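Local coordinates for iron transport multicopper oxidase FET3 (Saccharomyces cerevisiae, PDB 1ZPU), which oxidises ferrous to ferric iron at the expense of dioxygen, using four copper ions, so that the iron can be imported into the yeast cell, at residues Trp103-Thr108 and His462-Trp467; Leu135-Ser140 and Tyr188-Val193; Pro393-Gly398 and Arg436-Val441. All coordinates share one frame; numbering follows the deposited sequence.

Contact 1 (Trp103-Thr108 and His462-Trp467); sequences WYHSHT and HCHIEW. With CU1 (copper (I) ion), chain B; CU1 (copper (I) ion), chain C; CU1 (copper (I) ion), chain D.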
loop_
_atom_site.group_PDB
_atom_site.type_symbol
_atom_site.label_atom_id
_atom_site.label_comp_id
_atom_site.label_asym_id
_atom_site.label_seq_id
_atom_site.Cartn_x
_atom_site.Cartn_y
_atom_site.Cartn_z
ATOM N N TRP A 103 2.189 1.432 8.434
ATOM C CA TRP A 103 0.999 2.250 8.580
ATOM C C TRP A 103 -0.273 1.422 8.455
ATOM O O TRP A 103 -0.256 0.261 8.023
ATOM C CB TRP A 103 0.982 3.414 7.585
ATOM C CG TRP A 103 0.975 3.048 6.113
ATOM C CD1 TRP A 103 1.909 2.317 5.456
ATOM C CD2 TRP A 103 0.022 3.462 5.121
ATOM N NE1 TRP A 103 1.585 2.211 4.132
ATOM C CE2 TRP A 103 0.433 2.907 3.895
ATOM C CE3 TRP A 103 -1.140 4.235 5.154
ATOM C CZ2 TRP A 103 -0.276 3.095 2.710
ATOM C CZ3 TRP A 103 -1.846 4.429 3.974
ATOM C CH2 TRP A 103 -1.412 3.862 2.769
ATOM N N TYR A 104 -1.379 2.025 8.859
ATOM C CA TYR A 104 -2.659 1.389 8.733
ATOM C C TYR A 104 -3.587 2.278 7.926
ATOM O O TYR A 104 -3.529 3.502 8.020
ATOM C CB TYR A 104 -3.226 1.115 10.119
ATOM C CG TYR A 104 -3.660 2.334 10.891
ATOM C CD1 TYR A 104 -4.962 2.807 10.793
ATOM C CD2 TYR A 104 -2.780 2.992 11.750
ATOM C CE1 TYR A 104 -5.374 3.910 11.513
ATOM C CE2 TYR A 104 -3.185 4.109 12.481
ATOM C CZ TYR A 104 -4.488 4.561 12.357
ATOM O OH TYR A 104 -4.920 5.655 13.080
ATOM N N HIS A 105 -4.438 1.662 7.121
ATOM C CA HIS A 105 -5.420 2.397 6.340
ATOM C C HIS A 105 -6.667 1.563 6.140
ATOM O O HIS A 105 -6.613 0.335 6.218
ATOM C CB HIS A 105 -4.846 2.811 4.974
ATOM C CG HIS A 105 -4.343 1.671 4.138
ATOM N ND1 HIS A 105 -5.168 0.907 3.337
ATOM C CD2 HIS A 105 -3.091 1.182 3.957
ATOM C CE1 HIS A 105 -4.447 -0.011 2.715
ATOM N NE2 HIS A 105 -3.184 0.136 3.072
ATOM N N SER A 106 -7.786 2.229 5.888
ATOM C CA SER A 106 -9.003 1.547 5.480
ATOM C C SER A 106 -8.732 0.803 4.192
ATOM O O SER A 106 -8.001 1.291 3.335
ATOM C CB SER A 106 -10.119 2.564 5.258
ATOM O OG SER A 106 -11.231 1.987 4.601
ATOM N N HIS A 107 -9.304 -0.382 4.047
ATOM C CA HIS A 107 -9.166 -1.117 2.791
ATOM C C HIS A 107 -10.495 -1.215 2.024
ATOM O O HIS A 107 -10.639 -2.064 1.142
ATOM C CB HIS A 107 -8.567 -2.507 3.034
ATOM C CG HIS A 107 -7.592 -2.931 1.980
ATOM N ND1 HIS A 107 -7.987 -3.415 0.753
ATOM C CD2 HIS A 107 -6.237 -2.931 1.967
ATOM C CE1 HIS A 107 -6.917 -3.699 0.031
ATOM N NE2 HIS A 107 -5.843 -3.407 0.742
ATOM N N THR A 108 -11.460 -0.351 2.358
ATOM C CA THR A 108 -12.707 -0.312 1.621
ATOM C C THR A 108 -12.497 0.507 0.342
ATOM O O THR A 108 -11.426 0.406 -0.250
ATOM C CB THR A 108 -13.897 0.085 2.515
ATOM O OG1 THR A 108 -13.985 -0.860 3.588
ATOM C CG2 THR A 108 -15.204 0.028 1.749
ATOM N N HIS A 462 -1.810 -6.401 -5.420
ATOM C CA HIS A 462 -2.485 -5.370 -6.196
ATOM C C HIS A 462 -1.691 -4.094 -6.318
ATOM O O HIS A 462 -0.726 -3.871 -5.582
ATOM C CB HIS A 462 -3.818 -5.020 -5.549
ATOM C CG HIS A 462 -3.678 -4.381 -4.206
ATOM N ND1 HIS A 462 -3.601 -3.015 -4.036
ATOM C CD2 HIS A 462 -3.591 -4.921 -2.969
ATOM C CE1 HIS A 462 -3.463 -2.741 -2.751
ATOM N NE2 HIS A 462 -3.450 -3.880 -2.081
ATOM N N CYS A 463 -2.142 -3.241 -7.228
ATOM C CA CYS A 463 -1.665 -1.878 -7.312
ATOM C C CYS A 463 -2.247 -1.055 -6.164
ATOM O O CYS A 463 -3.442 -1.121 -5.861
ATOM C CB CYS A 463 -2.058 -1.277 -8.648
ATOM S SG CYS A 463 -1.421 0.371 -8.882
ATOM N N HIS A 464 -1.395 -0.278 -5.520
ATOM C CA HIS A 464 -1.806 0.507 -4.372
ATOM C C HIS A 464 -2.364 1.887 -4.743
ATOM O O HIS A 464 -2.675 2.685 -3.865
ATOM C CB HIS A 464 -0.665 0.631 -3.380
ATOM C CG HIS A 464 -1.123 0.652 -1.962
ATOM N ND1 HIS A 464 -1.778 1.732 -1.407
ATOM C CD2 HIS A 464 -1.049 -0.287 -0.987
ATOM C CE1 HIS A 464 -2.078 1.458 -0.148
ATOM N NE2 HIS A 464 -1.641 0.241 0.134
ATOM N N ILE A 465 -2.497 2.166 -6.034
ATOM C CA ILE A 465 -3.167 3.371 -6.461
ATOM C C ILE A 465 -4.642 3.088 -6.354
ATOM O O ILE A 465 -5.175 2.246 -7.070
ATOM C CB ILE A 465 -2.829 3.751 -7.908
ATOM C CG1 ILE A 465 -1.403 4.319 -8.001
ATOM C CG2 ILE A 465 -3.873 4.760 -8.453
ATOM C CD1 ILE A 465 -0.877 4.445 -9.424
ATOM N N GLU A 466 -5.301 3.801 -5.454
ATOM C CA GLU A 466 -6.677 3.520 -5.102
ATOM C C GLU A 466 -7.617 3.432 -6.298
ATOM O O GLU A 466 -8.510 2.573 -6.341
ATOM C CB GLU A 466 -7.141 4.558 -4.095
ATOM C CG GLU A 466 -6.749 4.177 -2.667
ATOM C CD GLU A 466 -7.633 3.049 -2.106
ATOM O OE1 GLU A 466 -8.843 3.320 -1.854
ATOM O OE2 GLU A 466 -7.116 1.907 -1.928
ATOM N N TRP A 467 -7.403 4.312 -7.273
ATOM C CA TRP A 467 -8.200 4.314 -8.490
ATOM C C TRP A 467 -8.035 3.014 -9.270
ATOM O O TRP A 467 -9.005 2.479 -9.797
ATOM C CB TRP A 467 -7.834 5.516 -9.353
ATOM C CG TRP A 467 -7.803 6.810 -8.573
ATOM C CD1 TRP A 467 -6.714 7.608 -8.352
ATOM C CD2 TRP A 467 -8.915 7.449 -7.911
ATOM N NE1 TRP A 467 -7.086 8.709 -7.603
ATOM C CE2 TRP A 467 -8.423 8.629 -7.315
ATOM C CE3 TRP A 467 -10.273 7.134 -7.773
ATOM C CZ2 TRP A 467 -9.236 9.497 -6.589
ATOM C CZ3 TRP A 467 -11.085 7.989 -7.049
ATOM C CH2 TRP A 467 -10.562 9.163 -6.462
HETATM CU CU CU1 B . -1.407 -0.491 2.226
HETATM CU CU CU1 C . -4.074 -4.244 0.007
HETATM CU CU CU1 D . -1.717 1.199 -10.891
#
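In the trinuclear copper cluster of this multicopper oxidase, H105 and H464 hold one type 3 copper (chain B), while H107 and H462 hold the other (chain C). The two His-X-His motifs come from different cupredoxin-like domains, the first and the third, so the metals join them. The copper of chain B lies 2.1 Å from NE2 of H105 and 2.2 Å from NE2 of H464, and H62 is its third protein ligand. That of chain C lies 2.1 Å from NE2 of H107 and 2.2 Å from NE2 of H462, with H397 as third protein ligand. In each pair the imidazoles arrive from opposite directions and stand almost perpendicular, with planes at 82° for H105 and H464. NE2 of H105 lies in the plane of the H464 ring at its edge, and NE2 of H462 meets the H107 ring likewise.

The rotation of two rings is fixed from behind. ND1 of H105 donates to O of S106 over 2.9 Å, and ND1 of H462 to O of C463 over 2.6 Å; each acceptor lies in the ring plane, although the donor stands above the carbonyl plane. CD2 of H105 lies over one face of the W103 indole, toward its rim, and W103 CZ2 meets CE1 of H464. Between the two cluster histidines, C463 turns SG anti to its backbone N (chi1 -176°), out to the type 1 copper of chain D. This is the His-Cys-His link by which multicopper oxidases pass electrons to the cluster. The copper-bound SG of C463 also accepts the backbone N-H of I465 at 3.5 Å.

Contact 2 (Leu135-Ser140 and Tyr188-Val193); sequences LSLSLS and YLLRIV. With NAG (2-acetamido-2-deoxy-beta-D-glucopyranose), chain G; NAG (2-acetamido-2-deoxy-beta-D-glucopyranose), chain E.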
loop_
_atom_site.group_PDB
_atom_site.type_symbol
_atom_site.label_atom_id
_atom_site.label_comp_id
_atom_site.label_asym_id
_atom_site.label_seq_id
_atom_site.Cartn_x
_atom_site.Cartn_y
_atom_site.Cartn_z
ATOM N N LEU A 135 11.279 11.319 14.356
ATOM C CA LEU A 135 9.940 11.776 13.951
ATOM C C LEU A 135 9.543 11.132 12.628
ATOM O O LEU A 135 10.332 10.416 12.008
ATOM C CB LEU A 135 9.902 13.297 13.780
ATOM C CG LEU A 135 10.594 13.902 12.556
ATOM C CD1 LEU A 135 9.980 15.240 12.216
ATOM C CD2 LEU A 135 12.069 14.022 12.797
ATOM N N SER A 136 8.326 11.409 12.179
ATOM C CA SER A 136 7.897 10.964 10.863
ATOM C C SER A 136 7.301 12.115 10.079
ATOM O O SER A 136 6.931 13.138 10.651
ATOM C CB SER A 136 6.872 9.836 10.964
ATOM O OG SER A 136 7.247 8.860 11.921
ATOM N N LEU A 137 7.233 11.948 8.764
ATOM C CA LEU A 137 6.479 12.842 7.929
ATOM C C LEU A 137 5.584 11.977 7.068
ATOM O O LEU A 137 6.069 11.038 6.423
ATOM C CB LEU A 137 7.395 13.660 7.041
ATOM C CG LEU A 137 8.466 14.546 7.656
ATOM C CD1 LEU A 137 9.213 15.195 6.523
ATOM C CD2 LEU A 137 7.874 15.603 8.560
ATOM N N SER A 138 4.284 12.273 7.070
ATOM C CA SER A 138 3.333 11.566 6.233
ATOM C C SER A 138 3.026 12.399 5.005
ATOM O O SER A 138 2.216 13.329 5.073
ATOM C CB SER A 138 2.030 11.327 6.997
ATOM O OG SER A 138 2.225 10.533 8.155
ATOM N N LEU A 139 3.669 12.075 3.888
ATOM C CA LEU A 139 3.383 12.726 2.620
ATOM C C LEU A 139 2.113 12.130 2.007
ATOM O O LEU A 139 1.852 10.915 2.120
ATOM C CB LEU A 139 4.547 12.552 1.647
ATOM C CG LEU A 139 5.993 12.617 2.151
ATOM C CD1 LEU A 139 6.991 12.293 1.024
ATOM C CD2 LEU A 139 6.279 13.968 2.720
ATOM N N SER A 140 1.331 12.985 1.351
ATOM C CA SER A 140 0.112 12.551 0.671
ATOM C C SER A 140 -0.315 13.577 -0.358
ATOM O O SER A 140 0.192 14.681 -0.335
ATOM C CB SER A 140 -1.013 12.339 1.688
ATOM O OG SER A 140 -2.195 11.946 1.029
ATOM N N TYR A 188 18.784 13.157 13.374
ATOM C CA TYR A 188 17.366 12.819 13.454
ATOM C C TYR A 188 17.076 11.565 12.666
ATOM O O TYR A 188 17.553 11.409 11.536
ATOM C CB TYR A 188 16.511 13.958 12.912
ATOM C CG TYR A 188 16.427 15.138 13.836
ATOM C CD1 TYR A 188 17.436 16.107 13.858
ATOM C CD2 TYR A 188 15.341 15.293 14.699
ATOM C CE1 TYR A 188 17.352 17.209 14.723
ATOM C CE2 TYR A 188 15.252 16.378 15.564
ATOM C CZ TYR A 188 16.255 17.330 15.570
ATOM O OH TYR A 188 16.168 18.404 16.420
ATOM N N LEU A 189 16.304 10.661 13.259
ATOM C CA LEU A 189 15.716 9.561 12.495
ATOM C C LEU A 189 14.376 10.045 11.915
ATOM O O LEU A 189 13.419 10.332 12.642
ATOM C CB LEU A 189 15.550 8.306 13.354
ATOM C CG LEU A 189 15.163 7.019 12.617
ATOM C CD1 LEU A 189 16.358 6.399 11.934
ATOM C CD2 LEU A 189 14.524 6.015 13.551
ATOM N N LEU A 190 14.336 10.159 10.597
ATOM C CA LEU A 190 13.195 10.715 9.920
ATOM C C LEU A 190 12.500 9.602 9.139
ATOM O O LEU A 190 13.066 9.056 8.188
ATOM C CB LEU A 190 13.684 11.837 8.998
ATOM C CG LEU A 190 12.730 12.911 8.486
ATOM C CD1 LEU A 190 13.503 13.921 7.674
ATOM C CD2 LEU A 190 11.655 12.311 7.643
ATOM N N ARG A 191 11.280 9.267 9.553
ATOM C CA ARG A 191 10.469 8.269 8.850
ATOM C C ARG A 191 9.606 8.942 7.808
ATOM O O ARG A 191 8.642 9.626 8.140
ATOM C CB ARG A 191 9.558 7.511 9.816
ATOM C CG ARG A 191 10.231 6.885 11.004
ATOM C CD ARG A 191 9.190 6.570 12.047
ATOM N NE ARG A 191 9.764 6.543 13.383
ATOM C CZ ARG A 191 10.299 5.453 13.923
ATOM N NH1 ARG A 191 10.303 4.298 13.241
ATOM N NH2 ARG A 191 10.822 5.509 15.145
ATOM N N ILE A 192 9.940 8.745 6.544
ATOM C CA ILE A 192 9.164 9.360 5.475
ATOM C C ILE A 192 8.209 8.326 4.915
ATOM O O ILE A 192 8.652 7.313 4.385
ATOM C CB ILE A 192 10.064 9.951 4.356
ATOM C CG1 ILE A 192 11.184 10.765 4.971
ATOM C CG2 ILE A 192 9.287 10.890 3.470
ATOM C CD1 ILE A 192 12.436 10.829 4.115
ATOM N N VAL A 193 6.905 8.575 5.051
ATOM C CA VAL A 193 5.891 7.631 4.591
ATOM C C VAL A 193 4.994 8.285 3.565
ATOM O O VAL A 193 4.437 9.361 3.825
ATOM C CB VAL A 193 4.994 7.142 5.754
ATOM C CG1 VAL A 193 4.034 6.074 5.270
ATOM C CG2 VAL A 193 5.827 6.612 6.925
HETATM C C1 NAG G . 4.379 14.628 11.734
HETATM C C2 NAG G . 5.248 15.401 12.731
HETATM C C3 NAG G . 6.050 14.442 13.603
HETATM C C4 NAG G . 5.192 13.333 14.222
HETATM C C5 NAG G . 4.333 12.704 13.146
HETATM C C6 NAG G . 3.327 11.810 13.838
HETATM C C7 NAG G . 6.247 17.603 12.346
HETATM C C8 NAG G . 7.397 18.396 11.766
HETATM N N2 NAG G . 6.135 16.311 12.035
HETATM O O3 NAG G . 6.637 15.181 14.638
HETATM O O4 NAG G . 5.981 12.263 14.715
HETATM O O5 NAG G . 3.613 13.690 12.456
HETATM O O6 NAG G . 2.555 11.100 12.902
HETATM O O7 NAG G . 5.445 18.165 13.088
HETATM C C1 NAG E . 6.262 12.270 16.121
HETATM C C2 NAG E . 6.759 10.877 16.478
HETATM C C3 NAG E . 7.151 10.819 17.950
HETATM C C4 NAG E . 8.087 11.945 18.376
HETATM C C5 NAG E . 7.604 13.281 17.820
HETATM C C6 NAG E . 8.670 14.356 17.970
HETATM C C7 NAG E . 5.797 9.004 15.243
HETATM C C8 NAG E . 4.574 8.157 15.035
HETATM N N2 NAG E . 5.734 9.876 16.246
HETATM O O3 NAG E . 7.729 9.566 18.224
HETATM O O4 NAG E . 8.030 12.035 19.779
HETATM O O5 NAG E . 7.283 13.189 16.450
HETATM O O6 NAG E . 8.194 15.548 17.390
HETATM O O7 NAG E . 6.788 8.886 14.518
#
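L135-S140 and Y188-V193 run side by side as parallel strands, their axes 21° apart, and five backbone hydrogen bonds join them. L135 brackets the first rungs: its N donates to O of L189 (2.9 Å) and its O accepts from N of R191 (2.9 Å). L137 repeats the pattern, its N bound to O of R191 at 2.8 Å and its O to N of V193 at 2.9 Å. The last rung, from N of L139 to O of V193, is as short at 2.8 Å but bent, with 137° at the hydrogen.

Apolar contacts occupy the face bearing L135, L137, L190 and I192. L190, its CG swung anti to the backbone N (chi1 -160°), reaches across the gap and sets CD2 3.9 Å from CG of L137. Farther along, CD1 of L139 packs 3.6 Å from CG2 of I192, and F203 of strand 201-205 closes over L137, L139 and I192. At the other end CD2 of L135 touches the Y188 ring.

Polar contacts lie on the face of S136 and R191. OG of S136 donates to the acetamide O7 of the second sugar (NAG, chain E) of the N173-linked glycan at 2.6 Å. The extended R191 chain passes alongside the same hydroxyl, and its guanidinium goes on to a salt bridge with E134. L119 and I121 of the first domain pack against this face.

Such a parallel pair within an otherwise largely antiparallel sheet belongs to the Greek-key beta sandwich of cupredoxins, here the second plastocyanin-like domain.

Contact 3 (Pro393-Gly398 and Arg436-Val441); sequences PFHLHG and RDTLYV. With CU1 (copper (I) ion), chain F; CU1 (copper (I) ion), chain C.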
loop_
_atom_site.group_PDB
_atom_site.type_symbol
_atom_site.label_atom_id
_atom_site.label_comp_id
_atom_site.label_asym_id
_atom_site.label_seq_id
_atom_site.Cartn_x
_atom_site.Cartn_y
_atom_site.Cartn_z
ATOM N N PRO A 393 2.699 1.244 -8.364
ATOM C CA PRO A 393 3.314 0.621 -7.215
ATOM C C PRO A 393 2.490 -0.598 -6.757
ATOM O O PRO A 393 1.404 -0.453 -6.216
ATOM C CB PRO A 393 3.286 1.740 -6.184
ATOM C CG PRO A 393 2.109 2.593 -6.575
ATOM C CD PRO A 393 1.686 2.228 -7.966
ATOM N N PHE A 394 2.997 -1.791 -7.003
ATOM C CA PHE A 394 2.314 -2.987 -6.570
ATOM C C PHE A 394 2.776 -3.391 -5.196
ATOM O O PHE A 394 3.951 -3.257 -4.856
ATOM C CB PHE A 394 2.494 -4.128 -7.568
ATOM C CG PHE A 394 1.776 -3.899 -8.856
ATOM C CD1 PHE A 394 2.422 -3.307 -9.930
ATOM C CD2 PHE A 394 0.431 -4.230 -8.982
ATOM C CE1 PHE A 394 1.744 -3.065 -11.117
ATOM C CE2 PHE A 394 -0.247 -3.992 -10.181
ATOM C CZ PHE A 394 0.421 -3.415 -11.247
ATOM N N HIS A 395 1.826 -3.879 -4.408
ATOM C CA HIS A 395 2.084 -4.236 -3.045
ATOM C C HIS A 395 1.578 -5.652 -2.777
ATOM O O HIS A 395 0.547 -6.075 -3.337
ATOM C CB HIS A 395 1.466 -3.201 -2.108
ATOM C CG HIS A 395 1.277 -3.691 -0.707
ATOM N ND1 HIS A 395 2.333 -4.019 0.116
ATOM C CD2 HIS A 395 0.153 -3.944 0.001
ATOM C CE1 HIS A 395 1.867 -4.440 1.273
ATOM N NE2 HIS A 395 0.547 -4.403 1.230
ATOM N N LEU A 396 2.325 -6.379 -1.937
ATOM C CA LEU A 396 2.019 -7.759 -1.609
ATOM C C LEU A 396 1.778 -7.925 -0.126
ATOM O O LEU A 396 2.659 -7.634 0.682
ATOM C CB LEU A 396 3.161 -8.674 -2.052
ATOM C CG LEU A 396 3.088 -10.178 -1.727
ATOM C CD1 LEU A 396 1.958 -10.907 -2.479
ATOM C CD2 LEU A 396 4.445 -10.831 -2.008
ATOM N N HIS A 397 0.586 -8.400 0.236
ATOM C CA HIS A 397 0.250 -8.658 1.637
ATOM C C HIS A 397 1.009 -9.884 2.143
ATOM O O HIS A 397 1.349 -10.772 1.354
ATOM C CB HIS A 397 -1.239 -8.900 1.795
ATOM C CG HIS A 397 -2.077 -7.669 1.666
ATOM N ND1 HIS A 397 -3.000 -7.300 2.618
ATOM C CD2 HIS A 397 -2.147 -6.732 0.690
ATOM C CE1 HIS A 397 -3.600 -6.189 2.235
ATOM N NE2 HIS A 397 -3.101 -5.822 1.069
ATOM N N GLY A 398 1.291 -9.915 3.448
ATOM C CA GLY A 398 1.856 -11.095 4.105
ATOM C C GLY A 398 3.346 -11.371 3.943
ATOM O O GLY A 398 3.881 -12.266 4.594
ATOM N N ARG A 436 11.332 -5.554 0.055
ATOM C CA ARG A 436 10.321 -4.618 0.519
ATOM C C ARG A 436 8.921 -5.161 0.246
ATOM O O ARG A 436 8.786 -6.284 -0.253
ATOM C CB ARG A 436 10.519 -3.240 -0.113
ATOM C CG ARG A 436 10.370 -3.135 -1.644
ATOM C CD ARG A 436 10.729 -1.720 -2.127
ATOM N NE ARG A 436 10.258 -0.730 -1.165
ATOM C CZ ARG A 436 10.638 0.538 -1.117
ATOM N NH1 ARG A 436 11.512 1.016 -1.985
ATOM N NH2 ARG A 436 10.130 1.337 -0.194
ATOM N N ASP A 437 7.886 -4.380 0.573
ATOM C CA ASP A 437 6.513 -4.838 0.373
ATOM C C ASP A 437 5.787 -4.096 -0.743
ATOM O O ASP A 437 4.693 -4.479 -1.146
ATOM C CB ASP A 437 5.714 -4.840 1.685
ATOM C CG ASP A 437 5.542 -3.453 2.278
ATOM O OD1 ASP A 437 5.836 -3.318 3.488
ATOM O OD2 ASP A 437 5.106 -2.515 1.554
ATOM N N THR A 438 6.405 -3.042 -1.256
ATOM C CA THR A 438 5.758 -2.232 -2.270
ATOM C C THR A 438 6.823 -1.764 -3.250
ATOM O O THR A 438 7.846 -1.228 -2.851
ATOM C CB THR A 438 4.995 -1.050 -1.617
ATOM O OG1 THR A 438 4.153 -1.555 -0.562
ATOM C CG2 THR A 438 4.152 -0.289 -2.634
ATOM N N LEU A 439 6.554 -1.987 -4.534
ATOM C CA LEU A 439 7.524 -1.819 -5.602
ATOM C C LEU A 439 6.816 -1.323 -6.849
ATOM O O LEU A 439 5.763 -1.824 -7.181
ATOM C CB LEU A 439 8.191 -3.164 -5.904
ATOM C CG LEU A 439 9.246 -3.239 -7.008
ATOM C CD1 LEU A 439 10.632 -2.824 -6.492
ATOM C CD2 LEU A 439 9.281 -4.632 -7.632
ATOM N N TYR A 440 7.401 -0.348 -7.539
ATOM C CA TYR A 440 6.829 0.159 -8.777
ATOM C C TYR A 440 7.419 -0.502 -10.034
ATOM O O TYR A 440 8.620 -0.768 -10.095
ATOM C CB TYR A 440 6.956 1.694 -8.864
ATOM C CG TYR A 440 8.366 2.276 -8.997
ATOM C CD1 TYR A 440 9.026 2.286 -10.222
ATOM C CD2 TYR A 440 9.012 2.850 -7.912
ATOM C CE1 TYR A 440 10.305 2.825 -10.356
ATOM C CE2 TYR A 440 10.267 3.402 -8.029
ATOM C CZ TYR A 440 10.920 3.385 -9.256
ATOM O OH TYR A 440 12.185 3.931 -9.401
ATOM N N VAL A 441 6.561 -0.774 -11.020
ATOM C CA VAL A 441 6.999 -0.977 -12.400
ATOM C C VAL A 441 7.071 0.362 -13.086
ATOM O O VAL A 441 6.204 1.226 -12.876
ATOM C CB VAL A 441 5.999 -1.742 -13.276
ATOM C CG1 VAL A 441 6.621 -3.009 -13.831
ATOM C CG2 VAL A 441 4.664 -1.953 -12.578
HETATM CU CU CU1 F . -0.574 -4.413 2.947
HETATM CU CU CU1 C . -4.074 -4.244 0.007
#
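The backbone O of D437 is gripped by two donors of strand 393-396, ND1 of H395 at 2.7 Å and N of L396 at 3.1 Å. The amide comes nearly along the C=O axis, whereas the imidazole N-H stands 54° out of the carbonyl plane. The contact is an antiparallel ladder at the edge of a cupredoxin sheet in the third domain, where N of F394 binds O of L439 (2.8 Å) and N of L439 binds O of F394 (2.9 Å).

With ND1 engaged, H395 presents NE2 to the type 2 copper (chain F), 2.1 Å away; H60 is the other protein ligand. CG lies anti to the backbone N (chi1 161°), which carries the ring along D437 and T438. The D437 carboxylate is held on both oxygens: OD2 accepts from OG1 of T438 and from NE2 of H62, whose other ring nitrogen binds a type 3 copper, and OD1 forms a salt bridge with R235. D437 is thus a second-shell residue for two kinds of copper site.

On the face that carries F394 and L439, the edge of the F394 ring meets CG2 of V441, which lies in its plane 3.4 Å from CE1. Beyond the ladder, ND1 of H397 donates to OD2 of D73, NE2 lies 2.1 Å from the chain C copper, and one ring face turns to the type 2 copper.

Overall arrangement
Contacts 1 and 3 together supply most of the protein ligands of the trinuclear cluster, H60 and H62 the rest; their centres are about 11 Å apart. Neighbouring strands 457-463 and 392-396 are joined by probable hydrogen bonds, N of H395 to O of H462 (2.8 Å) and N of H464 to O of P393 (2.9 Å). H107 and H462 from contact 1 and H397 from contact 3 share the chain C copper. Contact 2, in the second domain, has its centre about 19 Å from each of the others. It does not touch the cluster: its nearest atoms are about 4 Å from contact 1, and the V193 and H62 side chains are about 8 Å apart. V193 packs on R235, the salt-bridge partner of D437.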